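Local structure of 27kDa outer membrane protein (3GYK) at residues L17-D31 against P52-L64. The protein probably acts as a thiol-disulfide oxidoreductase, this chain being the DsbA-like thioredoxin domain that makes up most of the protein. Sequence-based numbering, arbitrary orientation. Where two conformers were deposited one is given.
Sequences LGNPEGDVTVVEFFD and PNVRLVYREWPIL
L17 and V26 flank L56 on its two sides in the sheet, because segment 17-31 borders strand 54-60 twice: antiparallel through 17-18, then, after a turn round the strand's start, parallel through 24-30. On the first edge L17 N gives a straight bond to L56 O (2.7 Å); on the second, V26 N binds R55 O and V26 O accepts from V57 N. G18 suits the bend, since its phi is positive and a side chain would strike V54 O. N19 begins the type I turn: its OD1 accepts from E21 N in an Asx turn, while ND2 donates to P52 O (2.8 Å).

R55 ties this turn to the parallel strand. With CG anti to the backbone N (chi1 -174°) and an extended chain, R55 runs alongside T25, and its NH1 donates to T25 OG1, which lies in the guanidinium plane (2.9 Å). NE bonds weakly to P20 O, a water links NH2 to that same carbonyl, and NH2 also binds F9 O. A leucine here would probably leave T25 OG1 without this donor and the turn freer to shift.

Further along, the F30 edge meets one face of the Y58 ring in a T-shaped pair (centroids 4.8 Å apart, planes at 73°), and L17 CD1 makes a CH-pi contact over the other face. A water joins Y58 OH to E28 OE1. On the opposite side of the sheet, arginine suits position 59 twice over: aliphatic R59 CG lies over the F29 ring, 3.7 Å from its centroid, while the guanidinium pairs with D11. Beyond the strands, the D31 carboxylate suits backbone N-H groups: OD2 accepts from I63 N (2.7 Å) and L64 N (2.9 Å), as OD1 binds S68 and N33.

Strands 24-30 and 54-60, linked by helix 35-50, form the beta-alpha-beta unit of the thioredoxin fold, with F30 touching its probable CxxC redox motif.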
loop_
_atom_site.group_PDB
_atom_site.type_symbol
_atom_site.label_atom_id
_atom_site.label_comp_id
_atom_site.label_asym_id
_atom_site.label_seq_id
_atom_site.Cartn_x
_atom_site.Cartn_y
_atom_site.Cartn_z
ATOM N N LEU A 17 8.603 0.657 0.188
ATOM C CA LEU A 17 8.941 2.060 0.407
ATOM C C LEU A 17 9.751 2.193 1.683
ATOM O O LEU A 17 10.016 1.202 2.341
ATOM C CB LEU A 17 7.664 2.910 0.501
ATOM C CG LEU A 17 6.924 3.143 -0.823
ATOM C CD1 LEU A 17 6.200 1.885 -1.274
ATOM C CD2 LEU A 17 5.901 4.265 -0.596
ATOM N N GLY A 18 10.181 3.415 2.015
ATOM C CA GLY A 18 10.959 3.620 3.247
ATOM C C GLY A 18 12.340 3.038 3.014
ATOM O O GLY A 18 12.870 3.091 1.889
ATOM N N ASN A 19 12.942 2.465 4.054
ATOM C CA ASN A 19 14.312 1.981 3.937
ATOM C C ASN A 19 14.232 0.496 3.562
ATOM O O ASN A 19 13.728 -0.303 4.349
ATOM C CB ASN A 19 15.033 2.162 5.288
ATOM C CG ASN A 19 16.508 1.842 5.218
ATOM O OD1 ASN A 19 16.952 1.011 4.420
ATOM N ND2 ASN A 19 17.296 2.532 6.038
ATOM N N PRO A 20 14.749 0.105 2.387
ATOM C CA PRO A 20 14.561 -1.306 1.989
ATOM C C PRO A 20 15.275 -2.288 2.923
ATOM O O PRO A 20 14.939 -3.462 2.927
ATOM C CB PRO A 20 15.232 -1.383 0.615
ATOM C CG PRO A 20 15.384 0.039 0.168
ATOM C CD PRO A 20 15.523 0.866 1.387
ATOM N N GLU A 21 16.249 -1.815 3.678
ATOM C CA GLU A 21 16.893 -2.669 4.701
ATOM C C GLU A 21 16.598 -2.252 6.150
ATOM O O GLU A 21 17.396 -2.548 7.058
ATOM C CB GLU A 21 18.413 -2.732 4.466
ATOM C CG GLU A 21 18.851 -3.660 3.320
ATOM C CD GLU A 21 18.286 -5.065 3.434
ATOM O OE1 GLU A 21 18.394 -5.677 4.511
ATOM O OE2 GLU A 21 17.731 -5.555 2.449
ATOM N N GLY A 22 15.493 -1.538 6.360
ATOM C CA GLY A 22 15.065 -1.114 7.702
ATOM C C GLY A 22 14.841 -2.335 8.587
ATOM O O GLY A 22 14.547 -3.402 8.064
ATOM N N ASP A 23 15.021 -2.201 9.890
ATOM C CA ASP A 23 14.975 -3.397 10.777
ATOM C C ASP A 23 13.574 -3.753 11.263
ATOM O O ASP A 23 13.400 -4.775 11.935
ATOM C CB ASP A 23 15.955 -3.278 11.951
ATOM C CG ASP A 23 15.545 -2.225 12.965
ATOM O OD1 ASP A 23 14.605 -1.439 12.706
ATOM O OD2 ASP A 23 16.205 -2.170 14.024
ATOM N N VAL A 24 12.604 -2.901 10.949
ATOM C CA VAL A 24 11.176 -3.162 11.218
ATOM C C VAL A 24 10.414 -2.962 9.913
ATOM O O VAL A 24 10.544 -1.900 9.258
ATOM C CB VAL A 24 10.627 -2.231 12.304
ATOM C CG1 VAL A 24 9.092 -2.372 12.463
ATOM C CG2 VAL A 24 11.316 -2.510 13.607
ATOM N N THR A 25 9.629 -3.974 9.529
ATOM C CA THR A 25 8.719 -3.847 8.379
ATOM C C THR A 25 7.293 -3.552 8.817
ATOM O O THR A 25 6.740 -4.259 9.682
ATOM C CB THR A 25 8.717 -5.129 7.510
ATOM O OG1 THR A 25 10.026 -5.324 6.981
ATOM C CG2 THR A 25 7.747 -4.999 6.320
ATOM N N VAL A 26 6.717 -2.509 8.221
ATOM C CA VAL A 26 5.296 -2.187 8.396
ATOM C C VAL A 26 4.597 -2.528 7.102
ATOM O O VAL A 26 5.020 -2.053 6.038
ATOM C CB VAL A 26 5.078 -0.685 8.727
ATOM C CG1 VAL A 26 3.574 -0.332 8.686
ATOM C CG2 VAL A 26 5.695 -0.346 10.076
ATOM N N VAL A 27 3.562 -3.362 7.163
ATOM C CA VAL A 27 2.789 -3.652 5.954
ATOM C C VAL A 27 1.459 -2.920 6.055
ATOM O O VAL A 27 0.827 -2.979 7.103
ATOM C CB VAL A 27 2.509 -5.172 5.833
ATOM C CG1 VAL A 27 1.748 -5.462 4.549
ATOM C CG2 VAL A 27 3.849 -5.974 5.871
ATOM N N GLU A 28 1.018 -2.249 4.985
ATOM C CA GLU A 28 -0.310 -1.624 5.011
ATOM C C GLU A 28 -1.153 -2.243 3.901
ATOM O O GLU A 28 -0.677 -2.401 2.768
ATOM C CB GLU A 28 -0.211 -0.110 4.749
ATOM C CG GLU A 28 -1.601 0.559 4.857
ATOM C CD GLU A 28 -1.623 2.061 4.550
ATOM O OE1 GLU A 28 -0.552 2.660 4.330
ATOM O OE2 GLU A 28 -2.765 2.624 4.490
ATOM N N PHE A 29 -2.393 -2.594 4.246
ATOM C CA PHE A 29 -3.396 -3.057 3.278
ATOM C C PHE A 29 -4.346 -1.873 3.096
ATOM O O PHE A 29 -4.895 -1.349 4.083
ATOM C CB PHE A 29 -4.196 -4.215 3.881
ATOM C CG PHE A 29 -3.450 -5.554 3.934
ATOM C CD1 PHE A 29 -3.871 -6.636 3.153
ATOM C CD2 PHE A 29 -2.365 -5.740 4.820
ATOM C CE1 PHE A 29 -3.227 -7.876 3.215
ATOM C CE2 PHE A 29 -1.711 -6.984 4.901
ATOM C CZ PHE A 29 -2.121 -8.046 4.092
ATOM N N PHE A 30 -4.594 -1.465 1.854
ATOM C CA PHE A 30 -5.375 -0.237 1.653
ATOM C C PHE A 30 -6.165 -0.249 0.335
ATOM O O PHE A 30 -5.918 -1.089 -0.549
ATOM C CB PHE A 30 -4.427 0.989 1.642
ATOM C CG PHE A 30 -3.342 0.886 0.605
ATOM C CD1 PHE A 30 -3.598 1.215 -0.717
ATOM C CD2 PHE A 30 -2.071 0.404 0.953
ATOM C CE1 PHE A 30 -2.606 1.096 -1.692
ATOM C CE2 PHE A 30 -1.073 0.259 -0.031
ATOM C CZ PHE A 30 -1.340 0.620 -1.343
ATOM N N ASP A 31 -7.099 0.711 0.247
ATOM C CA ASP A 31 -8.005 0.891 -0.913
ATOM C C ASP A 31 -8.055 2.401 -1.124
ATOM O O ASP A 31 -8.218 3.158 -0.156
ATOM C CB ASP A 31 -9.384 0.307 -0.540
ATOM C CG ASP A 31 -10.439 0.472 -1.631
ATOM O OD1 ASP A 31 -10.699 1.631 -2.032
ATOM O OD2 ASP A 31 -11.036 -0.555 -2.043
ATOM N N PRO A 52 14.029 6.606 9.846
ATOM C CA PRO A 52 14.689 6.175 8.621
ATOM C C PRO A 52 15.045 4.686 8.627
ATOM O O PRO A 52 15.720 4.222 7.706
ATOM C CB PRO A 52 15.966 7.024 8.596
ATOM C CG PRO A 52 16.291 7.285 10.019
ATOM C CD PRO A 52 14.929 7.373 10.724
ATOM N N ASN A 53 14.619 3.956 9.656
ATOM C CA ASN A 53 14.941 2.532 9.759
ATOM C C ASN A 53 13.677 1.669 9.657
ATOM O O ASN A 53 13.634 0.532 10.139
ATOM C CB ASN A 53 15.733 2.268 11.056
ATOM C CG ASN A 53 16.562 0.986 10.995
ATOM O OD1 ASN A 53 16.922 0.502 9.915
ATOM N ND2 ASN A 53 16.931 0.475 12.165
ATOM N N VAL A 54 12.637 2.228 9.035
ATOM C CA VAL A 54 11.349 1.523 8.827
ATOM C C VAL A 54 11.237 1.200 7.344
ATOM O O VAL A 54 11.443 2.057 6.472
ATOM C CB VAL A 54 10.147 2.390 9.274
ATOM C CG1 VAL A 54 8.813 1.806 8.763
ATOM C CG2 VAL A 54 10.098 2.503 10.826
ATOM N N ARG A 55 10.972 -0.061 7.066
ATOM C CA ARG A 55 10.679 -0.559 5.752
ATOM C C ARG A 55 9.161 -0.657 5.624
ATOM O O ARG A 55 8.510 -1.203 6.515
ATOM C CB ARG A 55 11.212 -1.968 5.707
ATOM C CG ARG A 55 11.149 -2.648 4.407
ATOM C CD ARG A 55 12.156 -3.792 4.609
ATOM N NE ARG A 55 12.180 -4.605 3.424
ATOM C CZ ARG A 55 11.339 -5.602 3.202
ATOM N NH1 ARG A 55 10.446 -5.938 4.129
ATOM N NH2 ARG A 55 11.422 -6.270 2.057
ATOM N N LEU A 56 8.606 -0.185 4.512
ATOM C CA LEU A 56 7.143 -0.134 4.359
ATOM C C LEU A 56 6.692 -0.939 3.145
ATOM O O LEU A 56 7.076 -0.618 2.017
ATOM C CB LEU A 56 6.707 1.318 4.201
ATOM C CG LEU A 56 5.243 1.576 3.886
ATOM C CD1 LEU A 56 4.434 1.255 5.119
ATOM C CD2 LEU A 56 5.101 3.028 3.538
ATOM N N VAL A 57 5.884 -1.980 3.379
ATOM C CA VAL A 57 5.471 -2.925 2.323
ATOM C C VAL A 57 3.987 -2.657 2.041
ATOM O O VAL A 57 3.170 -2.571 2.970
ATOM C CB VAL A 57 5.711 -4.416 2.726
ATOM C CG1 VAL A 57 4.955 -5.386 1.769
ATOM C CG2 VAL A 57 7.218 -4.736 2.727
ATOM N N TYR A 58 3.635 -2.548 0.765
ATOM C CA TYR A 58 2.247 -2.248 0.409
ATOM C C TYR A 58 1.493 -3.437 -0.163
ATOM O O TYR A 58 1.991 -4.123 -1.080
ATOM C CB TYR A 58 2.226 -1.105 -0.603
ATOM C CG TYR A 58 2.313 0.280 -0.003
ATOM C CD1 TYR A 58 2.324 0.485 1.377
ATOM C CD2 TYR A 58 2.314 1.385 -0.824
ATOM C CE1 TYR A 58 2.341 1.785 1.919
ATOM C CE2 TYR A 58 2.342 2.675 -0.296
ATOM C CZ TYR A 58 2.344 2.867 1.068
ATOM O OH TYR A 58 2.377 4.148 1.567
ATOM N N ARG A 59 0.282 -3.665 0.360
ATOM C CA ARG A 59 -0.647 -4.614 -0.220
ATOM C C ARG A 59 -1.853 -3.817 -0.747
ATOM O O ARG A 59 -2.664 -3.260 0.036
ATOM C CB ARG A 59 -1.166 -5.625 0.827
ATOM C CG ARG A 59 -0.102 -6.574 1.456
ATOM C CD ARG A 59 0.814 -7.295 0.444
ATOM N NE ARG A 59 0.130 -7.863 -0.720
ATOM C CZ ARG A 59 0.708 -8.727 -1.550
ATOM N NH1 ARG A 59 1.967 -9.155 -1.288
ATOM N NH2 ARG A 59 0.072 -9.128 -2.662
ATOM N N GLU A 60 -1.959 -3.761 -2.062
ATOM C CA GLU A 60 -3.139 -3.162 -2.692
ATOM C C GLU A 60 -4.261 -4.147 -2.495
ATOM O O GLU A 60 -4.188 -5.291 -2.977
ATOM C CB GLU A 60 -2.856 -2.954 -4.185
ATOM C CG GLU A 60 -1.722 -1.987 -4.456
ATOM C CD GLU A 60 -2.236 -0.540 -4.656
ATOM O OE1 GLU A 60 -3.470 -0.343 -4.667
ATOM O OE2 GLU A 60 -1.397 0.375 -4.829
ATOM N N TRP A 61 -5.303 -3.714 -1.777
ATOM C CA TRP A 61 -6.436 -4.582 -1.456
ATOM C C TRP A 61 -7.729 -3.851 -1.806
ATOM O O TRP A 61 -8.426 -3.308 -0.931
ATOM C CB TRP A 61 -6.396 -4.985 0.028
ATOM C CG TRP A 61 -7.398 -6.037 0.389
ATOM C CD1 TRP A 61 -7.931 -6.997 -0.443
ATOM C CD2 TRP A 61 -8.010 -6.236 1.670
ATOM N NE1 TRP A 61 -8.841 -7.770 0.244
ATOM C CE2 TRP A 61 -8.902 -7.332 1.538
ATOM C CE3 TRP A 61 -7.880 -5.606 2.924
ATOM C CZ2 TRP A 61 -9.691 -7.794 2.598
ATOM C CZ3 TRP A 61 -8.679 -6.077 3.988
ATOM C CH2 TRP A 61 -9.552 -7.147 3.815
ATOM N N PRO A 62 -8.015 -3.766 -3.121
ATOM C CA PRO A 62 -9.216 -3.048 -3.566
ATOM C C PRO A 62 -10.495 -3.838 -3.200
ATOM O O PRO A 62 -10.696 -4.963 -3.673
ATOM C CB PRO A 62 -9.016 -2.944 -5.079
ATOM C CG PRO A 62 -8.158 -4.183 -5.431
ATOM C CD PRO A 62 -7.163 -4.187 -4.261
ATOM N N ILE A 63 -11.314 -3.250 -2.340
ATOM C CA ILE A 63 -12.513 -3.919 -1.802
ATOM C C ILE A 63 -13.761 -3.054 -1.866
ATOM O O ILE A 63 -14.839 -3.522 -1.543
ATOM C CB ILE A 63 -12.272 -4.452 -0.344
ATOM C CG1 ILE A 63 -11.860 -3.317 0.601
ATOM C CG2 ILE A 63 -11.205 -5.602 -0.356
ATOM C CD1 ILE A 63 -11.752 -3.716 2.110
ATOM N N LEU A 64 -13.622 -1.802 -2.297
ATOM C CA LEU A 64 -14.743 -0.857 -2.268
ATOM C C LEU A 64 -15.294 -0.595 -3.665
ATOM O O LEU A 64 -15.981 0.403 -3.892
ATOM C CB LEU A 64 -14.332 0.463 -1.581
ATOM C CG LEU A 64 -13.882 0.327 -0.126
ATOM C CD1 LEU A 64 -13.541 1.680 0.449
ATOM C CD2 LEU A 64 -15.002 -0.323 0.722
HETATM O O HOH W 1 13.563 -4.786 0.710
HETATM O O HOH W 2 0.558 4.977 3.339
HETATM O O HOH W 3 -5.866 -0.828 -3.403
#